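Hypothetical protein VC1899 (Vibrio cholerae, PDB 1XMX) is of unknown function but probably binds nucleic acid, carrying a Card1-like endonuclease domain of the PD-(D/E)XK clan. Local coordinates at residues 279-284 with 330-335; 47-52 with 148-153; 223-228 with 236-241. All coordinates share one frame; numbering follows the deposited sequence.

Contact 1: 279-284 with 330-335; sequences VQVYRQ and DLLGGL
Val-281 and Leu-332 meet end to end through their methyls, joining strand 279-285, in the sheet of the Card1-like, probable nuclease domain, to the last turn of helix 321-333. The methyl CG1 of Val-281 stands 3.8 Å from CD2 of Leu-332. That meeting follows from the torsion of the valine: chi1 of -176° sets CG1 opposite the backbone N. The same leucine methyl also serves Arg-283, two residues further along the strand and on the same face of it. Leu-332 CD2 lies 4.1 Å from CD of Arg-283 and covers one face of its guanidinium group, so a single methyl packs against both strand residues. The arginine leaves the strand extended as far as CD, then bends at chi3 (-66°), and this bend lays the flat group over Leu-332 CD2 and brings NH1 to Leu-331. There the two side chains run roughly perpendicular. NH1 of Arg-283 is 3.4 Å from CB of Leu-331; the still shorter approach to its CD2 is doubtful, because the Leu-331 side chain has unusual torsions. Ala-153, from the loop after helix 144-150, touches Val-281, Arg-283 and Leu-332 and completes the small apolar cluster. Just beyond, the helix turn is closed by Gly-334 N bonding to Asp-330 O at 2.8 Å, and Leu-335 N is hydrogen-bonded to Asp-13 OD2 of the N-terminal region. Across the contact itself the adhesion is dispersive, with methyl groups meeting methyl groups, methylenes and the flat guanidinium. The buried Leu-332 supplies its inner part and the exposed Leu-331 its outer part. The leucine side chains offer the Arg-283 charge no acceptor, so any partner of that charge must come from outside the two segments.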
ATOM      1  N   VAL A 279       3.972   1.603  -8.808  1.00 22.60           N
ATOM      2  CA  VAL A 279       4.212   2.875  -8.178  1.00 22.34           C
ATOM      3  C   VAL A 279       5.727   3.058  -8.011  1.00 23.09           C
ATOM      4  O   VAL A 279       6.401   2.175  -7.464  1.00 21.21           O
ATOM      5  CB  VAL A 279       3.517   2.911  -6.804  1.00 21.69           C
ATOM      6  CG1 VAL A 279       3.595   4.311  -6.230  1.00 21.00           C
ATOM      7  CG2 VAL A 279       2.048   2.472  -6.941  1.00 21.44           C
ATOM      8  N   GLN A 280       6.271   4.160  -8.535  1.00 23.99           N
ATOM      9  CA  GLN A 280       7.654   4.569  -8.213  1.00 24.74           C
ATOM     10  C   GLN A 280       7.696   5.350  -6.886  1.00 24.33           C
ATOM     11  O   GLN A 280       6.974   6.295  -6.731  1.00 23.49           O
ATOM     12  CB  GLN A 280       8.242   5.422  -9.335  1.00 27.34           C
ATOM     13  CG  GLN A 280       8.021   4.833 -10.728  1.00 27.88           C
ATOM     14  CD  GLN A 280       8.722   3.487 -10.876  1.00 30.10           C
ATOM     15  OE1 GLN A 280       8.118   2.465 -11.249  1.00 30.84           O
ATOM     16  NE2 GLN A 280       9.997   3.473 -10.558  1.00 31.23           N
ATOM     17  N   VAL A 281       8.575   4.962  -5.954  1.00 24.68           N
ATOM     18  CA  VAL A 281       8.593   5.519  -4.597  1.00 24.32           C
ATOM     19  C   VAL A 281       9.993   6.080  -4.359  1.00 26.36           C
ATOM     20  O   VAL A 281      10.999   5.376  -4.571  1.00 27.18           O
ATOM     21  CB  VAL A 281       8.365   4.438  -3.498  1.00 23.09           C
ATOM     22  CG1 VAL A 281       8.291   5.080  -2.068  1.00 21.29           C
ATOM     23  CG2 VAL A 281       7.174   3.578  -3.795  1.00 24.14           C
ATOM     24  N   TYR A 282      10.040   7.340  -3.946  1.00 24.57           N
ATOM     25  CA  TYR A 282      11.264   8.066  -3.676  1.00 27.50           C
ATOM     26  C   TYR A 282      11.341   8.499  -2.199  1.00 28.60           C
ATOM     27  O   TYR A 282      10.327   8.932  -1.632  1.00 26.45           O
ATOM     28  CB  TYR A 282      11.336   9.304  -4.598  1.00 27.87           C
ATOM     29  CG  TYR A 282      11.316   8.972  -6.080  1.00 28.62           C
ATOM     30  CD1 TYR A 282      10.115   8.886  -6.786  1.00 29.12           C
ATOM     31  CD2 TYR A 282      12.500   8.744  -6.768  1.00 29.61           C
ATOM     32  CE1 TYR A 282      10.097   8.580  -8.154  1.00 29.33           C
ATOM     33  CE2 TYR A 282      12.509   8.418  -8.140  1.00 30.39           C
ATOM     34  CZ  TYR A 282      11.296   8.338  -8.827  1.00 29.31           C
ATOM     35  OH  TYR A 282      11.298   8.023 -10.180  1.00 29.50           O
ATOM     36  N   ARG A 283      12.530   8.360  -1.585  1.00 30.29           N
ATOM     37  CA  ARG A 283      12.796   8.905  -0.251  1.00 32.20           C
ATOM     38  C   ARG A 283      14.122   9.657  -0.267  1.00 32.02           C
ATOM     39  O   ARG A 283      15.130   9.105  -0.704  1.00 32.00           O
ATOM     40  CB  ARG A 283      12.816   7.802   0.811  1.00 33.22           C
ATOM     41  CG  ARG A 283      11.443   7.175   1.060  1.00 34.33           C
ATOM     42  CD  ARG A 283      11.479   5.933   1.949  1.00 35.33           C
ATOM     43  NE  ARG A 283      12.174   4.825   1.315  1.00 36.55           N
ATOM     44  CZ  ARG A 283      12.335   3.592   1.809  1.00 37.66           C
ATOM     45  NH1 ARG A 283      11.855   3.235   2.988  1.00 38.61           N
ATOM     46  NH2 ARG A 283      13.015   2.694   1.102  1.00 38.19           N
ATOM     47  N   GLN A 284      14.119  10.918   0.147  1.00 30.10           N
ATOM     48  CA  GLN A 284      15.336  11.708   0.196  1.00 31.66           C
ATOM     49  C   GLN A 284      16.044  11.498   1.522  1.00 31.12           C
ATOM     50  O   GLN A 284      15.398  11.539   2.580  1.00 29.72           O
ATOM     51  CB  GLN A 284      15.045  13.208   0.061  1.00 34.70           C
ATOM     52  CG  GLN A 284      14.974  13.740  -1.352  1.00 39.01           C
ATOM     53  CD  GLN A 284      16.222  13.450  -2.194  1.00 41.59           C
ATOM     54  OE1 GLN A 284      16.140  12.694  -3.158  1.00 43.76           O
ATOM     55  NE2 GLN A 284      17.379  14.073  -1.853  1.00 41.95           N
ATOM     56  N   ASP A 330       6.967  -2.045   6.473  1.00 29.09           N
ATOM     57  CA  ASP A 330       7.196  -1.257   7.689  1.00 29.91           C
ATOM     58  C   ASP A 330       7.405   0.221   7.428  1.00 29.14           C
ATOM     59  O   ASP A 330       6.686   1.070   7.958  1.00 31.19           O
ATOM     60  CB  ASP A 330       8.395  -1.842   8.452  1.00 32.21           C
ATOM     61  CG  ASP A 330       8.147  -3.314   8.907  1.00 35.59           C
ATOM     62  OD1 ASP A 330       6.933  -3.680   9.137  1.00 36.24           O
ATOM     63  OD2 ASP A 330       9.148  -4.098   9.021  1.00 35.05           O
ATOM     64  N   LEU A 331       8.383   0.523   6.585  1.00 27.45           N
ATOM     65  CA  LEU A 331       8.835   1.864   6.338  1.00 24.48           C
ATOM     66  C   LEU A 331       7.835   2.698   5.537  1.00 22.62           C
ATOM     67  O   LEU A 331       7.874   3.928   5.599  1.00 18.34           O
ATOM     68  CB  LEU A 331      10.177   1.807   5.573  1.00 29.56           C
ATOM     69  CG  LEU A 331      11.459   1.976   6.433  1.00 32.39           C
ATOM     70  CD1 LEU A 331      12.428   0.863   6.283  1.00 33.23           C
ATOM     71  CD2 LEU A 331      12.182   3.297   6.133  1.00 34.88           C
ATOM     72  N   LEU A 332       6.962   2.053   4.753  1.00 20.71           N
ATOM     73  CA  LEU A 332       6.035   2.823   3.898  1.00 19.44           C
ATOM     74  C   LEU A 332       4.588   2.900   4.429  1.00 17.54           C
ATOM     75  O   LEU A 332       3.753   3.725   3.976  1.00 16.92           O
ATOM     76  CB  LEU A 332       6.068   2.294   2.434  1.00 19.03           C
ATOM     77  CG  LEU A 332       7.429   2.321   1.654  1.00 20.87           C
ATOM     78  CD1 LEU A 332       7.287   1.726   0.304  1.00 18.94           C
ATOM     79  CD2 LEU A 332       8.035   3.695   1.449  1.00 21.04           C
ATOM     80  N   GLY A 333       4.246   2.024   5.352  1.00 19.45           N
ATOM     81  CA  GLY A 333       2.891   2.052   5.850  1.00 20.25           C
ATOM     82  C   GLY A 333       2.770   1.765   7.321  1.00 22.02           C
ATOM     83  O   GLY A 333       1.653   1.587   7.823  1.00 23.25           O
ATOM     84  N   GLY A 334       3.899   1.607   7.999  1.00 20.87           N
ATOM     85  CA  GLY A 334       3.890   1.488   9.439  1.00 19.59           C
ATOM     86  C   GLY A 334       3.325   0.199   9.907  1.00 20.42           C
ATOM     87  O   GLY A 334       3.347  -0.786   9.186  1.00 20.60           O
ATOM     88  N   LEU A 335       2.806   0.198  11.126  1.00 19.75           N
ATOM     89  CA  LEU A 335       2.553  -1.043  11.837  1.00 21.70           C
ATOM     90  C   LEU A 335       1.399  -1.880  11.302  1.00 20.88           C
ATOM     91  O   LEU A 335       1.355  -3.091  11.506  1.00 22.08           O
ATOM     92  CB  LEU A 335       2.294  -0.779  13.316  1.00 24.47           C
ATOM     93  CG  LEU A 335       3.359  -0.162  14.218  1.00 28.52           C
ATOM     94  CD1 LEU A 335       2.891  -0.182  15.697  1.00 27.68           C
ATOM     95  CD2 LEU A 335       4.605  -0.977  14.058  1.00 29.05           C
TER

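Contact 2: 47-52 with 148-153; sequences SDVLNK and LTIFGA
Helix 40-52 meets the final turn of helix 144-150 most closely at Val-49 and Thr-149, whose CA atoms are 7.2 Å apart. Both side chains point across the gap and pass alongside each other, pointing opposite ways, which brings Val-49 CG2 to 3.9 Å from Thr-149 CG2. The threonine presents its methyl because chi1 of -61° sets CG2 opposite its backbone N and turns OG1 back along its own helix, where the hydroxyl is hydrogen-bonded to Ala-145 O. The polar end is thus satisfied within the helix, and only carbon atoms meet across the contact. On one flank the methylene CB of Asp-48 lies 4.0 Å from the same Thr-149 methyl. Ile-150 lies roughly perpendicular to Val-49 and touches it through its longer branch, CG1 being 3.9 Å from Val-49 CG2. The other branch of Ile-150, CG2, rests over one face of the neighbouring Phe-151 ring, offset toward the rim. Val-18 of helix 15-22 packs on Val-49, and Pro-14 on Ile-150, so that the contact continues into the N-terminal helix. Helix 144-150 stops at once beyond these residues. Gly-152, with a phi of 89°, is the C-prime residue; its N bonds to Thr-149 O at 3.0 Å, and Ala-153 N bonds to Leu-148 O at 3.0 Å. These two bonds, one of them given by a glycine of positive phi, make the Schellman motif, which here ends the helix and turns the chain from the N-terminal alpha/beta domain into strand 154-156, on the edge of the nuclease-like sheet.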
ATOM      1  N   SER A  47       0.185  17.585   7.581  1.00 18.75           N
ATOM      2  CA  SER A  47      -0.446  18.790   7.059  1.00 19.99           C
ATOM      3  C   SER A  47      -0.569  18.802   5.560  1.00 21.32           C
ATOM      4  O   SER A  47      -1.542  19.316   5.075  1.00 20.84           O
ATOM      5  CB  SER A  47       0.333  20.015   7.491  1.00 19.59           C
ATOM      6  OG  SER A  47       0.207  20.130   8.895  1.00 20.33           O
ATOM      7  N   ASP A  48       0.414  18.273   4.820  1.00 23.00           N
ATOM      8  CA  ASP A  48       0.285  18.147   3.327  1.00 24.48           C
ATOM      9  C   ASP A  48      -0.952  17.323   2.915  1.00 22.56           C
ATOM     10  O   ASP A  48      -1.724  17.689   2.030  1.00 24.40           O
ATOM     11  CB  ASP A  48       1.521  17.491   2.719  1.00 27.92           C
ATOM     12  CG  ASP A  48       2.748  18.350   2.851  1.00 31.90           C
ATOM     13  OD1 ASP A  48       2.575  19.562   3.143  1.00 33.43           O
ATOM     14  OD2 ASP A  48       3.890  17.815   2.673  1.00 34.25           O
ATOM     15  N   VAL A  49      -1.146  16.204   3.581  1.00 19.13           N
ATOM     16  CA  VAL A  49      -2.293  15.368   3.295  1.00 20.46           C
ATOM     17  C   VAL A  49      -3.619  16.086   3.712  1.00 19.42           C
ATOM     18  O   VAL A  49      -4.610  16.158   2.934  1.00 20.40           O
ATOM     19  CB  VAL A  49      -2.134  14.068   4.063  1.00 19.53           C
ATOM     20  CG1 VAL A  49      -3.448  13.271   4.095  1.00 19.54           C
ATOM     21  CG2 VAL A  49      -0.919  13.276   3.531  1.00 18.80           C
ATOM     22  N   LEU A  50      -3.664  16.617   4.930  1.00 19.23           N
ATOM     23  CA  LEU A  50      -4.973  17.187   5.419  1.00 20.14           C
ATOM     24  C   LEU A  50      -5.250  18.485   4.744  1.00 20.55           C
ATOM     25  O   LEU A  50      -6.384  18.712   4.348  1.00 19.77           O
ATOM     26  CB  LEU A  50      -5.037  17.375   6.943  1.00 18.19           C
ATOM     27  CG  LEU A  50      -5.135  16.011   7.671  1.00 17.20           C
ATOM     28  CD1 LEU A  50      -4.619  16.141   9.133  1.00 16.44           C
ATOM     29  CD2 LEU A  50      -6.522  15.354   7.625  1.00 15.36           C
ATOM     30  N   ASN A  51      -4.232  19.342   4.617  1.00 20.13           N
ATOM     31  CA  ASN A  51      -4.440  20.659   3.978  1.00 23.87           C
ATOM     32  C   ASN A  51      -5.000  20.571   2.554  1.00 26.80           C
ATOM     33  O   ASN A  51      -5.813  21.445   2.173  1.00 26.43           O
ATOM     34  CB  ASN A  51      -3.180  21.544   3.970  1.00 22.30           C
ATOM     35  CG  ASN A  51      -2.797  22.073   5.363  1.00 22.88           C
ATOM     36  OD1 ASN A  51      -1.700  22.662   5.528  1.00 23.10           O
ATOM     37  ND2 ASN A  51      -3.671  21.867   6.365  1.00 20.01           N
ATOM     38  N   LYS A  52      -4.560  19.546   1.795  1.00 28.42           N
ATOM     39  CA  LYS A  52      -5.114  19.163   0.466  1.00 31.85           C
ATOM     40  C   LYS A  52      -6.639  19.147   0.494  1.00 30.02           C
ATOM     41  O   LYS A  52      -7.273  19.531  -0.476  1.00 27.13           O
ATOM     42  CB  LYS A  52      -4.732  17.731   0.035  1.00 33.11           C
ATOM     43  CG  LYS A  52      -3.430  17.488  -0.746  1.00 36.53           C
ATOM     44  CD  LYS A  52      -3.487  16.035  -1.315  1.00 36.98           C
ATOM     45  CE  LYS A  52      -2.129  15.301  -1.379  1.00 41.04           C
ATOM     46  NZ  LYS A  52      -1.690  14.966  -2.818  1.00 42.58           N
ATOM     47  N   LEU A 148       2.045   7.410   1.403  1.00 19.66           N
ATOM     48  CA  LEU A 148       3.468   7.601   1.225  1.00 19.60           C
ATOM     49  C   LEU A 148       3.935   8.917   1.819  1.00 20.20           C
ATOM     50  O   LEU A 148       4.995   8.951   2.473  1.00 23.36           O
ATOM     51  CB  LEU A 148       3.904   7.452  -0.230  1.00 19.79           C
ATOM     52  CG  LEU A 148       3.568   6.082  -0.850  1.00 21.18           C
ATOM     53  CD1 LEU A 148       3.815   6.067  -2.340  1.00 18.48           C
ATOM     54  CD2 LEU A 148       4.341   4.965  -0.197  1.00 19.93           C
ATOM     55  N   THR A 149       3.177   9.994   1.595  1.00 17.80           N
ATOM     56  CA  THR A 149       3.549  11.283   2.134  1.00 19.26           C
ATOM     57  C   THR A 149       3.682  11.177   3.657  1.00 19.43           C
ATOM     58  O   THR A 149       4.680  11.593   4.255  1.00 22.25           O
ATOM     59  CB  THR A 149       2.498  12.329   1.799  1.00 20.46           C
ATOM     60  OG1 THR A 149       2.430  12.426   0.388  1.00 23.84           O
ATOM     61  CG2 THR A 149       2.842  13.705   2.421  1.00 19.87           C
ATOM     62  N   ILE A 150       2.670  10.622   4.282  1.00 19.30           N
ATOM     63  CA  ILE A 150       2.690  10.498   5.728  1.00 21.61           C
ATOM     64  C   ILE A 150       3.978   9.862   6.211  1.00 23.32           C
ATOM     65  O   ILE A 150       4.524  10.304   7.232  1.00 23.43           O
ATOM     66  CB  ILE A 150       1.485   9.724   6.268  1.00 20.76           C
ATOM     67  CG1 ILE A 150       0.222  10.583   6.093  1.00 20.70           C
ATOM     68  CG2 ILE A 150       1.730   9.330   7.760  1.00 19.43           C
ATOM     69  CD1 ILE A 150      -1.078   9.861   6.474  1.00 21.34           C
ATOM     70  N   PHE A 151       4.453   8.831   5.498  1.00 23.44           N
ATOM     71  CA  PHE A 151       5.646   8.110   5.937  1.00 23.93           C
ATOM     72  C   PHE A 151       6.980   8.561   5.338  1.00 24.33           C
ATOM     73  O   PHE A 151       7.987   7.853   5.425  1.00 26.57           O
ATOM     74  CB  PHE A 151       5.447   6.608   5.802  1.00 21.66           C
ATOM     75  CG  PHE A 151       4.521   6.046   6.853  1.00 22.55           C
ATOM     76  CD1 PHE A 151       4.999   5.708   8.105  1.00 21.49           C
ATOM     77  CD2 PHE A 151       3.180   5.850   6.588  1.00 22.33           C
ATOM     78  CE1 PHE A 151       4.165   5.214   9.063  1.00 21.92           C
ATOM     79  CE2 PHE A 151       2.354   5.341   7.547  1.00 20.39           C
ATOM     80  CZ  PHE A 151       2.841   5.017   8.783  1.00 20.57           C
ATOM     81  N   GLY A 152       6.980   9.739   4.732  1.00 24.90           N
ATOM     82  CA  GLY A 152       8.232  10.398   4.361  1.00 24.24           C
ATOM     83  C   GLY A 152       8.783  10.065   2.997  1.00 26.78           C
ATOM     84  O   GLY A 152       9.974  10.315   2.726  1.00 27.73           O
ATOM     85  N   ALA A 153       7.907   9.557   2.137  1.00 25.25           N
ATOM     86  CA  ALA A 153       8.249   9.042   0.834  1.00 29.10           C
ATOM     87  C   ALA A 153       7.348   9.771  -0.148  1.00 30.56           C
ATOM     88  O   ALA A 153       6.454  10.524   0.249  1.00 33.12           O
ATOM     89  CB  ALA A 153       7.994   7.531   0.773  1.00 25.46           C
TER

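Contact 3: 223-228 with 236-241; sequences SDLVEA and GILTFI
The order of helices and strands around this contact, with strand 205-207 followed by two helices and the hairpin 231-234/237-240, fits a winged-helix fold, and Leu-225 is where helix 216-227 packs on the last strand of the hairpin. It reaches Leu-238 and Phe-240, alternate residues of that strand, with one and the same methyl. CD1 of Leu-225 lies 4.1 Å from CE1 of Phe-240, approaching the ring obliquely, and 4.3 Å from CD1 of Leu-238. With chi2 at 178° the leucine is stretched so that CD1 lies farthest forward. The two strand residues also support each other: Leu-238 CG sits 4.2 Å above the plane of the Phe-240 ring, toward its rim. All three side chains are buried, and the contacts are loose van der Waals ones. Around them, Trp-177 of helix 164-179 and Ala-231 of strand 231-234 touch Leu-225, while Ala-245 and Ala-249 of helix 243-266 touch Phe-240. The small core therefore lies between one face of the three-stranded antiparallel sheet and helices 164-179, 216-227 and 243-266, the last being the one that runs on toward the nuclease-like sheet.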
ATOM      1  N   SER A 223       1.797 -18.498 -30.057  1.00 21.68           N
ATOM      2  CA  SER A 223       0.498 -18.483 -30.725  1.00 24.34           C
ATOM      3  C   SER A 223      -0.580 -17.780 -29.857  1.00 24.17           C
ATOM      4  O   SER A 223      -1.582 -17.320 -30.393  1.00 24.62           O
ATOM      5  CB  SER A 223       0.100 -19.887 -31.135  1.00 25.18           C
ATOM      6  OG  SER A 223      -0.006 -20.588 -29.936  1.00 32.00           O
ATOM      7  N   ASP A 224      -0.379 -17.674 -28.535  1.00 23.79           N
ATOM      8  CA  ASP A 224      -1.279 -16.875 -27.703  1.00 25.37           C
ATOM      9  C   ASP A 224      -1.120 -15.389 -27.982  1.00 25.22           C
ATOM     10  O   ASP A 224      -2.103 -14.638 -28.065  1.00 25.43           O
ATOM     11  CB  ASP A 224      -1.010 -17.085 -26.210  1.00 27.65           C
ATOM     12  CG  ASP A 224      -1.458 -18.436 -25.703  1.00 30.46           C
ATOM     13  OD1 ASP A 224      -2.470 -18.985 -26.190  1.00 31.67           O
ATOM     14  OD2 ASP A 224      -0.784 -18.956 -24.786  1.00 32.57           O
ATOM     15  N   LEU A 225       0.128 -14.960 -28.075  1.00 23.55           N
ATOM     16  CA  LEU A 225       0.444 -13.610 -28.497  1.00 23.77           C
ATOM     17  C   LEU A 225      -0.212 -13.307 -29.838  1.00 22.91           C
ATOM     18  O   LEU A 225      -0.779 -12.228 -30.021  1.00 23.38           O
ATOM     19  CB  LEU A 225       1.962 -13.407 -28.633  1.00 24.48           C
ATOM     20  CG  LEU A 225       2.681 -13.715 -27.315  1.00 24.12           C
ATOM     21  CD1 LEU A 225       4.156 -13.550 -27.523  1.00 22.90           C
ATOM     22  CD2 LEU A 225       2.160 -12.839 -26.204  1.00 23.17           C
ATOM     23  N   VAL A 226      -0.133 -14.239 -30.765  1.00 20.46           N
ATOM     24  CA  VAL A 226      -0.731 -14.045 -32.099  1.00 21.16           C
ATOM     25  C   VAL A 226      -2.262 -13.946 -32.032  1.00 21.87           C
ATOM     26  O   VAL A 226      -2.848 -13.011 -32.551  1.00 23.17           O
ATOM     27  CB  VAL A 226      -0.244 -15.118 -33.120  1.00 18.83           C
ATOM     28  CG1 VAL A 226      -0.961 -15.040 -34.485  1.00 16.36           C
ATOM     29  CG2 VAL A 226       1.261 -14.951 -33.364  1.00 20.50           C
ATOM     30  N   GLU A 227      -2.908 -14.922 -31.410  1.00 23.51           N
ATOM     31  CA  GLU A 227      -4.359 -14.883 -31.244  1.00 23.34           C
ATOM     32  C   GLU A 227      -4.817 -13.554 -30.579  1.00 23.01           C
ATOM     33  O   GLU A 227      -5.827 -12.945 -30.993  1.00 20.81           O
ATOM     34  CB  GLU A 227      -4.811 -16.072 -30.429  1.00 26.37           C
ATOM     35  CG  GLU A 227      -6.293 -16.194 -30.409  1.00 32.01           C
ATOM     36  CD  GLU A 227      -6.783 -17.453 -29.731  1.00 34.40           C
ATOM     37  OE1 GLU A 227      -6.378 -18.548 -30.131  1.00 36.25           O
ATOM     38  OE2 GLU A 227      -7.619 -17.354 -28.823  1.00 36.82           O
ATOM     39  N   ALA A 228      -4.050 -13.102 -29.589  1.00 21.87           N
ATOM     40  CA  ALA A 228      -4.365 -11.889 -28.849  1.00 24.16           C
ATOM     41  C   ALA A 228      -4.106 -10.653 -29.638  1.00 25.00           C
ATOM     42  O   ALA A 228      -4.427  -9.564 -29.137  1.00 26.90           O
ATOM     43  CB  ALA A 228      -3.622 -11.797 -27.509  1.00 20.94           C
ATOM     44  N   GLY A 236      10.041 -17.674 -38.208  1.00 24.02           N
ATOM     45  CA  GLY A 236      10.947 -17.565 -37.047  1.00 22.03           C
ATOM     46  C   GLY A 236      11.191 -16.153 -36.500  1.00 22.05           C
ATOM     47  O   GLY A 236      12.024 -15.956 -35.613  1.00 20.21           O
ATOM     48  N   ILE A 237      10.461 -15.162 -37.018  1.00 22.58           N
ATOM     49  CA  ILE A 237      10.522 -13.816 -36.479  1.00 21.40           C
ATOM     50  C   ILE A 237       9.320 -13.479 -35.651  1.00 21.57           C
ATOM     51  O   ILE A 237       8.174 -13.571 -36.105  1.00 20.48           O
ATOM     52  CB  ILE A 237      10.742 -12.795 -37.533  1.00 21.77           C
ATOM     53  CG1 ILE A 237      11.969 -13.223 -38.334  1.00 21.47           C
ATOM     54  CG2 ILE A 237      11.006 -11.410 -36.926  1.00 19.91           C
ATOM     55  CD1 ILE A 237      11.832 -12.822 -39.654  1.00 23.14           C
ATOM     56  N   LEU A 238       9.605 -13.091 -34.409  1.00 21.53           N
ATOM     57  CA  LEU A 238       8.580 -12.616 -33.483  1.00 21.23           C
ATOM     58  C   LEU A 238       8.590 -11.081 -33.416  1.00 22.05           C
ATOM     59  O   LEU A 238       9.626 -10.475 -33.138  1.00 22.97           O
ATOM     60  CB  LEU A 238       8.813 -13.228 -32.094  1.00 22.29           C
ATOM     61  CG  LEU A 238       7.980 -12.664 -30.926  1.00 23.36           C
ATOM     62  CD1 LEU A 238       6.526 -13.102 -31.028  1.00 23.33           C
ATOM     63  CD2 LEU A 238       8.587 -13.093 -29.570  1.00 23.33           C
ATOM     64  N   THR A 239       7.450 -10.440 -33.713  1.00 21.82           N
ATOM     65  CA  THR A 239       7.374  -8.978 -33.648  1.00 22.60           C
ATOM     66  C   THR A 239       6.266  -8.570 -32.658  1.00 23.88           C
ATOM     67  O   THR A 239       5.104  -8.928 -32.859  1.00 24.81           O
ATOM     68  CB  THR A 239       7.065  -8.374 -35.022  1.00 23.66           C
ATOM     69  OG1 THR A 239       7.903  -8.986 -36.014  1.00 21.95           O
ATOM     70  CG2 THR A 239       7.259  -6.810 -35.021  1.00 21.93           C
ATOM     71  N   PHE A 240       6.611  -7.841 -31.597  1.00 23.34           N
ATOM     72  CA  PHE A 240       5.559  -7.209 -30.778  1.00 25.05           C
ATOM     73  C   PHE A 240       4.945  -5.960 -31.456  1.00 26.62           C
ATOM     74  O   PHE A 240       5.644  -5.206 -32.176  1.00 26.07           O
ATOM     75  CB  PHE A 240       6.076  -6.902 -29.374  1.00 23.37           C
ATOM     76  CG  PHE A 240       6.702  -8.101 -28.694  1.00 23.28           C
ATOM     77  CD1 PHE A 240       5.904  -9.034 -28.014  1.00 23.50           C
ATOM     78  CD2 PHE A 240       8.079  -8.283 -28.717  1.00 22.16           C
ATOM     79  CE1 PHE A 240       6.500 -10.146 -27.335  1.00 23.13           C
ATOM     80  CE2 PHE A 240       8.682  -9.375 -28.092  1.00 21.73           C
ATOM     81  CZ  PHE A 240       7.896 -10.319 -27.402  1.00 21.19           C
ATOM     82  N   ILE A 241       3.633  -5.778 -31.275  1.00 26.84           N
ATOM     83  CA  ILE A 241       2.987  -4.619 -31.833  1.00 28.05           C
ATOM     84  C   ILE A 241       3.492  -3.335 -31.168  1.00 27.71           C
ATOM     85  O   ILE A 241       3.485  -2.272 -31.786  1.00 27.11           O
ATOM     86  CB  ILE A 241       1.458  -4.715 -31.741  1.00 29.45           C
ATOM     87  CG1 ILE A 241       0.985  -4.858 -30.291  1.00 30.27           C
ATOM     88  CG2 ILE A 241       0.968  -5.896 -32.585  1.00 30.93           C
ATOM     89  CD1 ILE A 241      -0.487  -4.470 -30.086  1.00 31.82           C
TER

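Along the chain the contacts close in the order 2, 3, 1, none enclosing another. Contacts 1 and 2 are neighbours, their centres 12 Å apart, and they touch directly: the ring of Phe-151 packs on Leu-332 and Gly-333, and its CB on Leu-331 O. Together they join the N-terminal alpha/beta domain, with its own seven-stranded sheet, to the nuclease-like sheet, which strand 154-156 enters beside strand 279-285. Contact 3 stands apart, centred 38 Å from contact 1 and 44 Å from contact 2, on the opposite side of the chain's centre from contact 2. The elongated chain thus places the nuclease-like region between the N-terminal domain and a small, probably winged-helix, module.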